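Local coordinates for protein glutathione S-transferase (Sulfitobacter, PDB 4GF0) that binds glutathione and, as a glutathione S-transferase homologue, probably catalyses its conjugation to electrophilic compounds, at residues 18-23 with 196-202. Sequence-based numbering, arbitrary orientation.
Sequences AIAIEE and RASVAAV
Glu22 and Ser198 mark the close point of two helices, their CA atoms 5.0 Å apart; the local axes come within 8.3 Å, with N-to-C directions 124° apart. There the CB of Glu22 lies against the CB of Ser198, a close approach that the small serine probably permits. The polar half gathers on Glu23. Its CG stands anti to the carbonyl carbon, and a bend at chi2 (-76°) brings the carboxylate to the start of helix 197-204, where Arg196, the N-cap residue, grips it side-on. NE reaches Glu23 OE2 at 2.8 Å and NH2 reaches Glu23 OE1 at 2.9 Å; both oxygens lie close to the guanidinium plane, while the carboxylate plane is turned 39° from it. OE2 accepts from both Arg196 NE, above the carboxylate plane, and the Ser198 hydroxyl, on its anti side (Ser198 OG to Glu23 OE2, 2.6 Å); a water that donates to the same oxygen accepts from Ser198 N, linking the carboxylate to the first turn. A glutamine in place of Glu23 would probably leave the Arg196 charge without its mate here and weaken the hold on the Ser198 hydroxyl. Arg196 also bonds to Tyr153 and makes a cation-pi contact with Phe159. Farther along, Val202 CG1 sits 3.8 Å from Ala18 CB, and Ile19 CG1 packs on both Val202 methyls, the side chains crossing at about a right angle, while Ile19 CD1 lies beside Val199 CG2 (4.1 Å); Phe167 packs on both Ile19 and Val199. Ala201 CB rests against the carboxylate of Glu22, whose OE2 turns to Lys205 and Tyr28. The contact thus joins the first helix of the thioredoxin-like domain to the C-terminal helix, an interdomain seam of the glutathione S-transferase fold.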
loop_
_atom_site.group_PDB
_atom_site.type_symbol
_atom_site.label_atom_id
_atom_site.label_comp_id
_atom_site.label_asym_id
_atom_site.label_seq_id
_atom_site.Cartn_x
_atom_site.Cartn_y
_atom_site.Cartn_z
ATOM N N ALA A 18 -9.987 -12.265 -1.771
ATOM C CA ALA A 18 -10.903 -13.405 -1.776
ATOM C C ALA A 18 -10.608 -14.347 -0.610
ATOM O O ALA A 18 -11.520 -14.820 0.078
ATOM C CB ALA A 18 -10.817 -14.145 -3.092
ATOM N N ILE A 19 -9.330 -14.598 -0.377
ATOM C CA ILE A 19 -8.925 -15.454 0.731
ATOM C C ILE A 19 -9.426 -14.883 2.057
ATOM O O ILE A 19 -9.953 -15.618 2.891
ATOM C CB ILE A 19 -7.413 -15.626 0.754
ATOM C CG1 ILE A 19 -7.006 -16.473 -0.452
ATOM C CG2 ILE A 19 -6.957 -16.320 2.056
ATOM C CD1 ILE A 19 -5.481 -16.493 -0.717
ATOM N N ALA A 20 -9.277 -13.576 2.246
ATOM C CA ALA A 20 -9.746 -12.949 3.476
ATOM C C ALA A 20 -11.257 -13.054 3.636
ATOM O O ALA A 20 -11.752 -13.283 4.744
ATOM C CB ALA A 20 -9.300 -11.496 3.549
ATOM N N ILE A 21 -11.992 -12.887 2.537
ATOM C CA ILE A 21 -13.443 -12.980 2.601
ATOM C C ILE A 21 -13.850 -14.397 2.986
ATOM O O ILE A 21 -14.783 -14.595 3.766
ATOM C CB ILE A 21 -14.112 -12.574 1.276
ATOM C CG1 ILE A 21 -13.799 -11.104 0.983
ATOM C CG2 ILE A 21 -15.627 -12.720 1.408
ATOM C CD1 ILE A 21 -14.228 -10.626 -0.405
ATOM N N GLU A 22 -13.137 -15.388 2.451
ATOM C CA GLU A 22 -13.391 -16.774 2.835
ATOM C C GLU A 22 -13.107 -17.009 4.319
ATOM O O GLU A 22 -13.866 -17.707 5.002
ATOM C CB GLU A 22 -12.549 -17.741 1.992
ATOM C CG GLU A 22 -12.799 -17.661 0.491
ATOM C CD GLU A 22 -14.055 -18.385 0.047
ATOM O OE1 GLU A 22 -14.745 -18.995 0.898
ATOM O OE2 GLU A 22 -14.353 -18.353 -1.171
ATOM N N GLU A 23 -12.016 -16.437 4.820
ATOM C CA GLU A 23 -11.668 -16.583 6.233
ATOM C C GLU A 23 -12.758 -15.962 7.096
ATOM O O GLU A 23 -13.045 -16.450 8.186
ATOM C CB GLU A 23 -10.327 -15.909 6.551
ATOM C CG GLU A 23 -9.102 -16.615 6.016
ATOM C CD GLU A 23 -8.736 -17.848 6.837
ATOM O OE1 GLU A 23 -9.070 -17.891 8.047
ATOM O OE2 GLU A 23 -8.107 -18.777 6.274
ATOM N N ARG A 196 -5.150 -24.397 4.395
ATOM C CA ARG A 196 -6.278 -23.683 5.000
ATOM C C ARG A 196 -7.533 -23.770 4.142
ATOM O O ARG A 196 -7.463 -23.828 2.908
ATOM C CB ARG A 196 -5.932 -22.204 5.256
ATOM C CG ARG A 196 -4.924 -21.981 6.389
ATOM C CD ARG A 196 -4.723 -20.489 6.676
ATOM N NE ARG A 196 -5.824 -19.897 7.447
ATOM C CZ ARG A 196 -5.875 -19.839 8.777
ATOM N NH1 ARG A 196 -4.895 -20.353 9.512
ATOM N NH2 ARG A 196 -6.920 -19.273 9.383
ATOM N N ALA A 197 -8.685 -23.777 4.802
ATOM C CA ALA A 197 -9.956 -23.861 4.089
ATOM C C ALA A 197 -10.165 -22.711 3.100
ATOM O O ALA A 197 -10.707 -22.910 2.008
ATOM C CB ALA A 197 -11.111 -23.934 5.084
ATOM N N SER A 198 -9.735 -21.512 3.478
ATOM C CA SER A 198 -9.937 -20.332 2.641
ATOM C C SER A 198 -9.209 -20.471 1.316
ATOM O O SER A 198 -9.731 -20.106 0.266
ATOM C CB SER A 198 -9.437 -19.096 3.367
ATOM O OG SER A 198 -8.073 -19.281 3.726
ATOM N N VAL A 199 -7.997 -21.007 1.368
ATOM C CA VAL A 199 -7.178 -21.141 0.171
ATOM C C VAL A 199 -7.704 -22.265 -0.717
ATOM O O VAL A 199 -7.732 -22.138 -1.943
ATOM C CB VAL A 199 -5.707 -21.384 0.545
ATOM C CG1 VAL A 199 -4.881 -21.730 -0.688
ATOM C CG2 VAL A 199 -5.147 -20.135 1.235
ATOM N N ALA A 200 -8.131 -23.367 -0.107
ATOM C CA ALA A 200 -8.781 -24.424 -0.875
ATOM C C ALA A 200 -10.031 -23.895 -1.583
ATOM O O ALA A 200 -10.324 -24.284 -2.718
ATOM C CB ALA A 200 -9.137 -25.594 0.013
ATOM N N ALA A 201 -10.762 -23.011 -0.907
ATOM C CA ALA A 201 -11.983 -22.436 -1.468
ATOM C C ALA A 201 -11.715 -21.585 -2.706
ATOM O O ALA A 201 -12.453 -21.678 -3.696
ATOM C CB ALA A 201 -12.721 -21.623 -0.424
ATOM N N VAL A 202 -10.685 -20.743 -2.666
ATOM C CA VAL A 202 -10.420 -19.889 -3.825
ATOM C C VAL A 202 -9.857 -20.704 -4.994
ATOM O O VAL A 202 -10.126 -20.384 -6.153
ATOM C CB VAL A 202 -9.518 -18.673 -3.504
ATOM C CG1 VAL A 202 -10.131 -17.850 -2.379
ATOM C CG2 VAL A 202 -8.094 -19.116 -3.142
HETATM O O HOH W 1 -9.349 -21.201 6.492
#